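Side-chain contacts in putative exported protein (Bordetella pertussis Tohama I, PDB 2PFZ), which binds pyroglutamic acid as an extracytoplasmic solute receptor and probably delivers it to a tripartite ATP-independent periplasmic transporter: residues 27-32 and 229-234; 82-87 and 278-283; 97-102 and 111-116. One frame throughout, in Å; residues are numbered along the deposited sequence.

Contact 1: residues 27-32 and 229-234; sequences DSLSGG and KKAGAQ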
loop_
_atom_site.group_PDB
_atom_site.type_symbol
_atom_site.label_atom_id
_atom_site.label_comp_id
_atom_site.label_asym_id
_atom_site.label_seq_id
_atom_site.Cartn_x
_atom_site.Cartn_y
_atom_site.Cartn_z
ATOM N N ASP A 27 17.594 -3.756 16.658
ATOM C CA ASP A 27 18.669 -4.502 17.301
ATOM C C ASP A 27 19.740 -3.517 17.799
ATOM O O ASP A 27 20.039 -3.467 19.003
ATOM C CB ASP A 27 19.231 -5.519 16.304
ATOM C CG ASP A 27 20.131 -6.561 16.944
ATOM O OD1 ASP A 27 20.062 -6.793 18.158
ATOM O OD2 ASP A 27 20.922 -7.169 16.199
ATOM N N SER A 28 20.287 -2.713 16.891
ATOM C CA SER A 28 21.374 -1.796 17.240
ATOM C C SER A 28 20.987 -0.770 18.308
ATOM O O SER A 28 21.716 -0.596 19.296
ATOM C CB SER A 28 21.914 -1.090 15.995
ATOM O OG SER A 28 22.923 -0.161 16.359
ATOM N N LEU A 29 19.843 -0.110 18.135
ATOM C CA LEU A 29 19.389 0.898 19.101
ATOM C C LEU A 29 18.990 0.325 20.466
ATOM O O LEU A 29 19.164 0.995 21.487
ATOM C CB LEU A 29 18.241 1.747 18.538
ATOM C CG LEU A 29 18.561 2.698 17.368
ATOM C CD1 LEU A 29 17.281 3.127 16.625
ATOM C CD2 LEU A 29 19.326 3.930 17.858
ATOM N N SER A 30 18.434 -0.887 20.487
ATOM C CA SER A 30 17.972 -1.473 21.748
ATOM C C SER A 30 19.103 -2.248 22.438
ATOM O O SER A 30 18.901 -2.853 23.499
ATOM C CB SER A 30 16.783 -2.407 21.528
ATOM O OG SER A 30 17.219 -3.622 20.949
ATOM N N GLY A 31 20.276 -2.229 21.814
ATOM C CA GLY A 31 21.441 -2.964 22.305
ATOM C C GLY A 31 21.227 -4.456 22.272
ATOM O O GLY A 31 21.785 -5.178 23.102
ATOM N N GLY A 32 20.404 -4.927 21.336
ATOM C CA GLY A 32 20.138 -6.362 21.210
ATOM C C GLY A 32 19.027 -6.901 22.093
ATOM O O GLY A 32 18.744 -8.092 22.077
ATOM N N LYS A 229 10.509 2.958 18.860
ATOM C CA LYS A 229 9.922 4.145 18.257
ATOM C C LYS A 229 10.941 4.889 17.383
ATOM O O LYS A 229 10.616 5.321 16.279
ATOM C CB LYS A 229 9.315 5.069 19.316
ATOM C CG LYS A 229 7.967 4.586 19.862
ATOM C CD LYS A 229 7.370 5.617 20.799
ATOM C CE LYS A 229 5.866 5.364 21.002
ATOM N NZ LYS A 229 5.142 6.550 21.595
ATOM N N LYS A 230 12.177 5.014 17.850
ATOM C CA LYS A 230 13.194 5.702 17.034
ATOM C C LYS A 230 13.514 4.933 15.764
ATOM O O LYS A 230 13.679 5.533 14.680
ATOM C CB LYS A 230 14.469 5.993 17.833
ATOM C CG LYS A 230 14.186 6.869 19.039
ATOM C CD LYS A 230 15.363 6.912 20.028
ATOM C CE LYS A 230 16.073 8.250 19.965
ATOM N NZ LYS A 230 16.886 8.482 21.207
ATOM N N ALA A 231 13.603 3.607 15.889
ATOM C CA ALA A 231 13.847 2.783 14.710
ATOM C C ALA A 231 12.671 2.959 13.735
ATOM O O ALA A 231 12.872 3.027 12.519
ATOM C CB ALA A 231 13.997 1.333 15.105
ATOM N N GLY A 232 11.464 3.058 14.293
ATOM C CA GLY A 232 10.235 3.290 13.509
ATOM C C GLY A 232 10.276 4.592 12.722
ATOM O O GLY A 232 9.974 4.602 11.517
ATOM N N ALA A 233 10.644 5.689 13.394
ATOM C CA ALA A 233 10.807 6.999 12.725
ATOM C C ALA A 233 11.841 6.984 11.605
ATOM O O ALA A 233 11.586 7.525 10.511
ATOM C CB ALA A 233 11.121 8.125 13.753
ATOM N N GLN A 234 13.006 6.381 11.867
ATOM C CA GLN A 234 14.042 6.205 10.840
ATOM C C GLN A 234 13.484 5.401 9.663
ATOM O O GLN A 234 13.740 5.750 8.507
ATOM C CB GLN A 234 15.301 5.517 11.423
ATOM C CG GLN A 234 15.983 6.380 12.486
ATOM C CD GLN A 234 17.181 5.721 13.196
ATOM O OE1 GLN A 234 17.622 4.598 12.874
ATOM N NE2 GLN A 234 17.708 6.432 14.178
#

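Contact 2: residues 82-87 and 278-283; sequences PFLATG and RMLDDW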
loop_
_atom_site.group_PDB
_atom_site.type_symbol
_atom_site.label_atom_id
_atom_site.label_comp_id
_atom_site.label_asym_id
_atom_site.label_seq_id
_atom_site.Cartn_x
_atom_site.Cartn_y
_atom_site.Cartn_z
ATOM N N PRO A 82 -8.978 7.263 -5.884
ATOM C CA PRO A 82 -8.219 7.848 -7.024
ATOM C C PRO A 82 -8.361 9.358 -7.188
ATOM O O PRO A 82 -9.384 9.965 -6.838
ATOM C CB PRO A 82 -8.785 7.136 -8.275
ATOM C CG PRO A 82 -10.012 6.482 -7.863
ATOM C CD PRO A 82 -10.109 6.427 -6.330
ATOM N N PHE A 83 -7.298 9.960 -7.692
ATOM C CA PHE A 83 -7.275 11.384 -8.006
ATOM C C PHE A 83 -7.647 12.335 -6.870
ATOM O O PHE A 83 -8.362 13.313 -7.054
ATOM C CB PHE A 83 -8.004 11.625 -9.348
ATOM C CG PHE A 83 -7.201 11.088 -10.491
ATOM C CD1 PHE A 83 -6.188 11.870 -11.040
ATOM C CD2 PHE A 83 -7.352 9.782 -10.924
ATOM C CE1 PHE A 83 -5.377 11.382 -12.036
ATOM C CE2 PHE A 83 -6.511 9.290 -11.963
ATOM C CZ PHE A 83 -5.543 10.121 -12.492
ATOM N N LEU A 84 -7.129 12.001 -5.694
ATOM C CA LEU A 84 -7.232 12.816 -4.501
ATOM C C LEU A 84 -5.830 13.288 -4.105
ATOM O O LEU A 84 -5.659 14.463 -3.780
ATOM C CB LEU A 84 -7.869 12.007 -3.362
ATOM C CG LEU A 84 -7.982 12.722 -2.022
ATOM C CD1 LEU A 84 -8.846 13.965 -2.114
ATOM C CD2 LEU A 84 -8.525 11.721 -1.029
ATOM N N ALA A 85 -4.836 12.381 -4.142
ATOM C CA ALA A 85 -3.464 12.722 -3.815
ATOM C C ALA A 85 -2.603 11.931 -4.779
ATOM O O ALA A 85 -2.454 10.709 -4.654
ATOM C CB ALA A 85 -3.114 12.387 -2.326
ATOM N N THR A 86 -2.059 12.632 -5.770
ATOM C CA THR A 86 -1.497 11.967 -6.942
ATOM C C THR A 86 0.010 12.230 -7.062
ATOM O O THR A 86 0.557 12.300 -8.154
ATOM C CB THR A 86 -2.216 12.477 -8.218
ATOM O OG1 THR A 86 -2.132 13.911 -8.250
ATOM C CG2 THR A 86 -3.696 12.051 -8.222
ATOM N N GLY A 87 0.684 12.365 -5.930
ATOM C CA GLY A 87 2.139 12.532 -5.913
ATOM C C GLY A 87 2.631 12.293 -4.502
ATOM O O GLY A 87 1.821 12.205 -3.582
ATOM N N ARG A 278 -16.782 10.425 -7.476
ATOM C CA ARG A 278 -17.837 9.502 -7.063
ATOM C C ARG A 278 -17.405 8.700 -5.830
ATOM O O ARG A 278 -18.132 8.632 -4.832
ATOM C CB ARG A 278 -18.170 8.571 -8.227
ATOM C CG ARG A 278 -18.996 7.368 -7.885
ATOM C CD ARG A 278 -18.509 6.158 -8.681
ATOM N NE ARG A 278 -17.955 6.468 -10.020
ATOM C CZ ARG A 278 -18.674 6.767 -11.104
ATOM N NH1 ARG A 278 -19.999 6.818 -11.040
ATOM N NH2 ARG A 278 -18.062 7.029 -12.258
ATOM N N MET A 279 -16.215 8.116 -5.876
ATOM C CA MET A 279 -15.725 7.344 -4.720
ATOM C C MET A 279 -15.492 8.177 -3.449
ATOM O O MET A 279 -15.681 7.670 -2.333
ATOM C CB MET A 279 -14.472 6.542 -5.091
ATOM C CG MET A 279 -14.768 5.400 -6.071
ATOM S SD MET A 279 -13.277 4.489 -6.486
ATOM C CE MET A 279 -13.034 3.500 -5.004
ATOM N N LEU A 280 -15.089 9.436 -3.609
ATOM C CA LEU A 280 -14.902 10.336 -2.460
ATOM C C LEU A 280 -16.258 10.713 -1.864
ATOM O O LEU A 280 -16.416 10.737 -0.633
ATOM C CB LEU A 280 -14.133 11.613 -2.857
ATOM C CG LEU A 280 -14.012 12.714 -1.765
ATOM C CD1 LEU A 280 -13.314 12.196 -0.516
ATOM C CD2 LEU A 280 -13.245 13.923 -2.308
ATOM N N ASP A 281 -17.232 10.999 -2.736
ATOM C CA ASP A 281 -18.604 11.205 -2.262
ATOM C C ASP A 281 -19.098 9.997 -1.441
ATOM O O ASP A 281 -19.555 10.145 -0.286
ATOM C CB ASP A 281 -19.568 11.524 -3.410
ATOM C CG ASP A 281 -20.943 11.918 -2.902
ATOM O OD1 ASP A 281 -21.042 12.947 -2.218
ATOM O OD2 ASP A 281 -21.913 11.181 -3.166
ATOM N N ASP A 282 -18.972 8.803 -2.007
ATOM C CA ASP A 282 -19.388 7.595 -1.321
ATOM C C ASP A 282 -18.653 7.493 0.023
ATOM O O ASP A 282 -19.259 7.167 1.055
ATOM C CB ASP A 282 -19.043 6.351 -2.161
ATOM C CG ASP A 282 -19.898 6.193 -3.397
ATOM O OD1 ASP A 282 -20.948 6.843 -3.492
ATOM O OD2 ASP A 282 -19.509 5.379 -4.278
ATOM N N TRP A 283 -17.356 7.792 0.003
ATOM C CA TRP A 283 -16.498 7.660 1.195
ATOM C C TRP A 283 -16.935 8.643 2.286
ATOM O O TRP A 283 -17.110 8.261 3.443
ATOM C CB TRP A 283 -15.015 7.853 0.819
ATOM C CG TRP A 283 -14.079 7.643 1.990
ATOM C CD1 TRP A 283 -13.633 6.455 2.481
ATOM C CD2 TRP A 283 -13.513 8.659 2.818
ATOM N NE1 TRP A 283 -12.809 6.663 3.565
ATOM C CE2 TRP A 283 -12.714 8.011 3.787
ATOM C CE3 TRP A 283 -13.600 10.061 2.833
ATOM C CZ2 TRP A 283 -11.998 8.715 4.760
ATOM C CZ3 TRP A 283 -12.907 10.757 3.810
ATOM C CH2 TRP A 283 -12.104 10.080 4.754
#

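Contact 3: residues 97-102 and 111-116; sequences AQKPFL and MMLLYS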
loop_
_atom_site.group_PDB
_atom_site.type_symbol
_atom_site.label_atom_id
_atom_site.label_comp_id
_atom_site.label_asym_id
_atom_site.label_seq_id
_atom_site.Cartn_x
_atom_site.Cartn_y
_atom_site.Cartn_z
ATOM N N ALA A 97 -2.871 14.116 7.593
ATOM C CA ALA A 97 -4.294 14.356 7.856
ATOM C C ALA A 97 -5.010 13.094 8.416
ATOM O O ALA A 97 -5.844 13.168 9.352
ATOM C CB ALA A 97 -4.961 14.809 6.571
ATOM N N GLN A 98 -4.656 11.941 7.858
ATOM C CA GLN A 98 -5.284 10.655 8.224
ATOM C C GLN A 98 -4.786 10.096 9.548
ATOM O O GLN A 98 -5.508 9.388 10.261
ATOM C CB GLN A 98 -4.934 9.629 7.140
ATOM C CG GLN A 98 -5.483 8.223 7.303
ATOM C CD GLN A 98 -4.901 7.263 6.247
ATOM O OE1 GLN A 98 -3.762 7.433 5.811
ATOM N NE2 GLN A 98 -5.682 6.247 5.853
ATOM N N LYS A 99 -3.531 10.397 9.844
ATOM C CA LYS A 99 -2.777 9.673 10.871
ATOM C C LYS A 99 -3.472 9.664 12.242
ATOM O O LYS A 99 -3.595 8.605 12.845
ATOM C CB LYS A 99 -1.365 10.247 10.981
ATOM C CG LYS A 99 -0.410 9.342 11.745
ATOM C CD LYS A 99 0.981 9.925 11.866
ATOM C CE LYS A 99 1.939 8.896 12.499
ATOM N NZ LYS A 99 3.357 9.394 12.616
ATOM N N PRO A 100 -3.938 10.827 12.736
ATOM C CA PRO A 100 -4.567 10.798 14.072
ATOM C C PRO A 100 -5.796 9.879 14.148
ATOM O O PRO A 100 -6.041 9.213 15.171
ATOM C CB PRO A 100 -4.959 12.269 14.321
ATOM C CG PRO A 100 -4.106 13.066 13.363
ATOM C CD PRO A 100 -3.920 12.194 12.167
ATOM N N PHE A 101 -6.556 9.833 13.067
ATOM C CA PHE A 101 -7.719 8.960 12.989
ATOM C C PHE A 101 -7.356 7.472 12.840
ATOM O O PHE A 101 -8.066 6.617 13.365
ATOM C CB PHE A 101 -8.655 9.425 11.878
ATOM C CG PHE A 101 -9.253 10.782 12.135
ATOM C CD1 PHE A 101 -10.490 10.900 12.768
ATOM C CD2 PHE A 101 -8.566 11.943 11.777
ATOM C CE1 PHE A 101 -11.036 12.155 13.043
ATOM C CE2 PHE A 101 -9.116 13.207 12.047
ATOM C CZ PHE A 101 -10.361 13.295 12.668
ATOM N N LEU A 102 -6.288 7.184 12.093
ATOM C CA LEU A 102 -5.731 5.827 11.986
ATOM C C LEU A 102 -5.277 5.325 13.368
ATOM O O LEU A 102 -5.619 4.211 13.801
ATOM C CB LEU A 102 -4.548 5.832 11.016
ATOM C CG LEU A 102 -3.889 4.510 10.584
ATOM C CD1 LEU A 102 -4.884 3.431 10.196
ATOM C CD2 LEU A 102 -2.947 4.769 9.437
ATOM N N MET A 111 -3.930 -1.706 19.239
ATOM C CA MET A 111 -2.720 -1.618 18.404
ATOM C C MET A 111 -2.159 -0.205 18.298
ATOM O O MET A 111 -2.878 0.781 18.484
ATOM C CB MET A 111 -2.981 -2.177 16.990
ATOM C CG MET A 111 -3.289 -3.659 17.014
ATOM S SD MET A 111 -3.698 -4.327 15.419
ATOM C CE MET A 111 -5.440 -3.928 15.323
ATOM N N MET A 112 -0.870 -0.133 17.997
ATOM C CA MET A 112 -0.189 1.120 17.703
ATOM C C MET A 112 0.274 1.188 16.262
ATOM O O MET A 112 0.655 0.175 15.675
ATOM C CB MET A 112 1.042 1.272 18.583
ATOM C CG MET A 112 0.743 1.095 20.014
ATOM S SD MET A 112 2.233 0.965 21.005
ATOM C CE MET A 112 3.246 2.222 20.212
ATOM N N LEU A 113 0.262 2.397 15.714
ATOM C CA LEU A 113 0.871 2.656 14.403
ATOM C C LEU A 113 2.333 3.010 14.593
ATOM O O LEU A 113 2.666 4.059 15.168
ATOM C CB LEU A 113 0.155 3.793 13.683
ATOM C CG LEU A 113 0.739 4.260 12.336
ATOM C CD1 LEU A 113 0.779 3.123 11.308
ATOM C CD2 LEU A 113 -0.055 5.454 11.809
ATOM N N LEU A 114 3.216 2.162 14.102
ATOM C CA LEU A 114 4.640 2.437 14.265
ATOM C C LEU A 114 5.153 3.362 13.167
ATOM O O LEU A 114 5.760 4.381 13.446
ATOM C CB LEU A 114 5.467 1.146 14.381
ATOM C CG LEU A 114 6.951 1.388 14.714
ATOM C CD1 LEU A 114 7.107 1.945 16.132
ATOM C CD2 LEU A 114 7.754 0.148 14.571
ATOM N N TYR A 115 4.927 2.994 11.920
ATOM C CA TYR A 115 5.235 3.872 10.805
ATOM C C TYR A 115 4.452 3.446 9.574
ATOM O O TYR A 115 3.924 2.345 9.539
ATOM C CB TYR A 115 6.717 3.906 10.538
ATOM C CG TYR A 115 7.326 2.672 9.919
ATOM C CD1 TYR A 115 7.872 1.657 10.719
ATOM C CD2 TYR A 115 7.415 2.536 8.518
ATOM C CE1 TYR A 115 8.481 0.548 10.149
ATOM C CE2 TYR A 115 8.040 1.422 7.939
ATOM C CZ TYR A 115 8.560 0.433 8.770
ATOM O OH TYR A 115 9.172 -0.677 8.218
ATOM N N SER A 116 4.344 4.344 8.596
ATOM C CA SER A 116 3.568 4.066 7.388
ATOM C C SER A 116 4.329 4.612 6.182
ATOM O O SER A 116 4.856 5.733 6.249
ATOM C CB SER A 116 2.185 4.724 7.478
ATOM O OG SER A 116 1.334 4.401 6.359
HETATM O O HOH W 1 5.220 7.339 12.378
#

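Contact 1: residues 27-32 and 229-234
Leu29 reaches from the last turn of helix 14-30 to helix 222-256, and a single methyl group, CD1, makes every close approach between residues 27-32 and 229-234. The contact is van der Waals packing of that one methyl against the helix surface. Leu29 CD1 rests over the start of the Ala231 residue, 3.8 Å from Ala231 N and 4.0 Å from Ala231 CB. It also meets the root of the neighbouring lysine, with Lys230 CB 4.2 Å from Leu29 CD1. The leucine gets there with CG beside its own backbone N and opposite the carbonyl carbon (chi1 -68°), which swings the branch out across the gap. Alanine suits the facing position because its short side chain lets the leucine methyl come down close to the helix backbone; the same alanine leans on Phe22, Asp25 and Val26 of helix 14-30. Two long polar residues frame the methyl without bonding to it. Lys230 lends only the start of its chain, then bends at chi3 (107°) and carries its ammonium away from Leu29, while the end of the extended Gln234 side chain, one turn further along, lies near the same methyl.

The contact belongs to helix-helix packing at the end of helix 14-30, which closes in a Schellman motif. Gly32 N donates to Asp27 O at 2.8 Å, and Gly31 N makes a weaker bond of 3.3 Å to Ser28 O. Gly31 has a positive phi (65°), a conformation glycine adopts readily, and at Gly32 any side chain would jam against the carbonyl O of Gly31. The turn leads the chain away just beyond Leu29.

Polar side chains bond near this turn, apart from the Leu29 contact. Ser30 OG is hydrogen-bonded to Val26 O and Leu34 N, whereas Asp27 OD1 forms a salt bridge with Lys35 NZ on the strand that follows.

Contact 2: residues 82-87 and 278-283
In the periplasmic binding protein fold of this DctP-family receptor, the loop that leads into helix 88-107 lies beside helix 266-287, where Pro82 and Leu84 meet Met279 and Leu280 in two separate side-chain pairs. Gly87, at the N-cap position, ends the loop, and Pro82 lies about 13 Å, side chain to ligand, from the bound pyroglutamic acid.

In the first pair the thioether sulfur touches the CD-CG side of the proline ring: Met279 SD is 3.7 Å from Pro82 CD and 4.1 Å from Pro82 CG. The two side chains cross at about a right angle. CG beside the backbone N (chi1 -69°) and an extended chi2 (180°) bring the sulfur to the ring; the bend at chi3 (76°) then turns only the terminal methyl. Around the same methionine gather Val147, Ile151 and Leu154 of helix 146-155.

The second pair is looser. Leu84 CD1 and Leu280 CD2 approach methyl to methyl at 4.4 Å, and Ile295 of helix 289-299 touches both leucines. The carbonyl O of Leu84 accepts a hydrogen bond from Tyr298 OH, a second link from the loop to helix 289-299.

Sulfur, ring methylenes and branched methyls can offer one another only dispersion and the exclusion of water. The attraction between loop and helix is therefore short-ranged and only weakly directional, and depends on shape: a rigid proline ring against a flexible, polarisable methionine.

Contact 3: residues 97-102 and 111-116
A water joins Lys99 NZ to Leu114 O, accepting from the ammonium at 2.8 Å and donating to the carbonyl at 3.2 Å. This bridge spans from helix 88-107 to strand 111-118, an outermost strand of a three-stranded antiparallel sheet. The carbonyl belongs to a classic beta bulge, in which Leu114 and Tyr115 both face Val210 of the adjacent strand.

Lysine suits its place by being long and two-natured. An extended chain with CG opposite the backbone N (chi1 -165°) carries CG and CE along Leu113 CD2 and the ammonium on to the water. Lys99 CG is 3.9 Å from Leu113 CD2, and Lys99 CE lies at 4.0 Å from that same methyl; the two chains cross at a slant.

One turn along, beyond the kink at Pro100, Leu102 approaches Leu113 nearly at right angles. Leucines fit this helix-on-sheet packing because their branches fill the space between backbones whose nearest CA atoms, those of Leu102 and Leu113, stand 7.7 Å apart. Leu66 and Tyr76 border Leu102 as well, and Leu113 also touches Ala209, Glu103 and Leu106. The closest meeting is methyl against methyl, Leu102 CD2 to Leu113 CD2 at 3.8 Å.

How the contacts relate
From the N terminus, helix 14-30 opens a long loop that contact 1 closes on helix 222-256. Contact 2 begins within that loop, at residues 82-87, and closes beyond it on helix 266-287, so the two cross along the chain. Contact 3 closes a short helix-to-strand connection lying within both loops. Contacts 1 and 2 sit on opposite sides of the chain's centre, their centres 35 Å apart. Contacts 1 and 3 share a boundary: Gly232 O packs against Tyr115 CB at 3.5 Å, and helix 222-256 lies across the strand from helix 88-107. Contact 2 comes within about 7 Å of contact 3, nearest atoms, without touching.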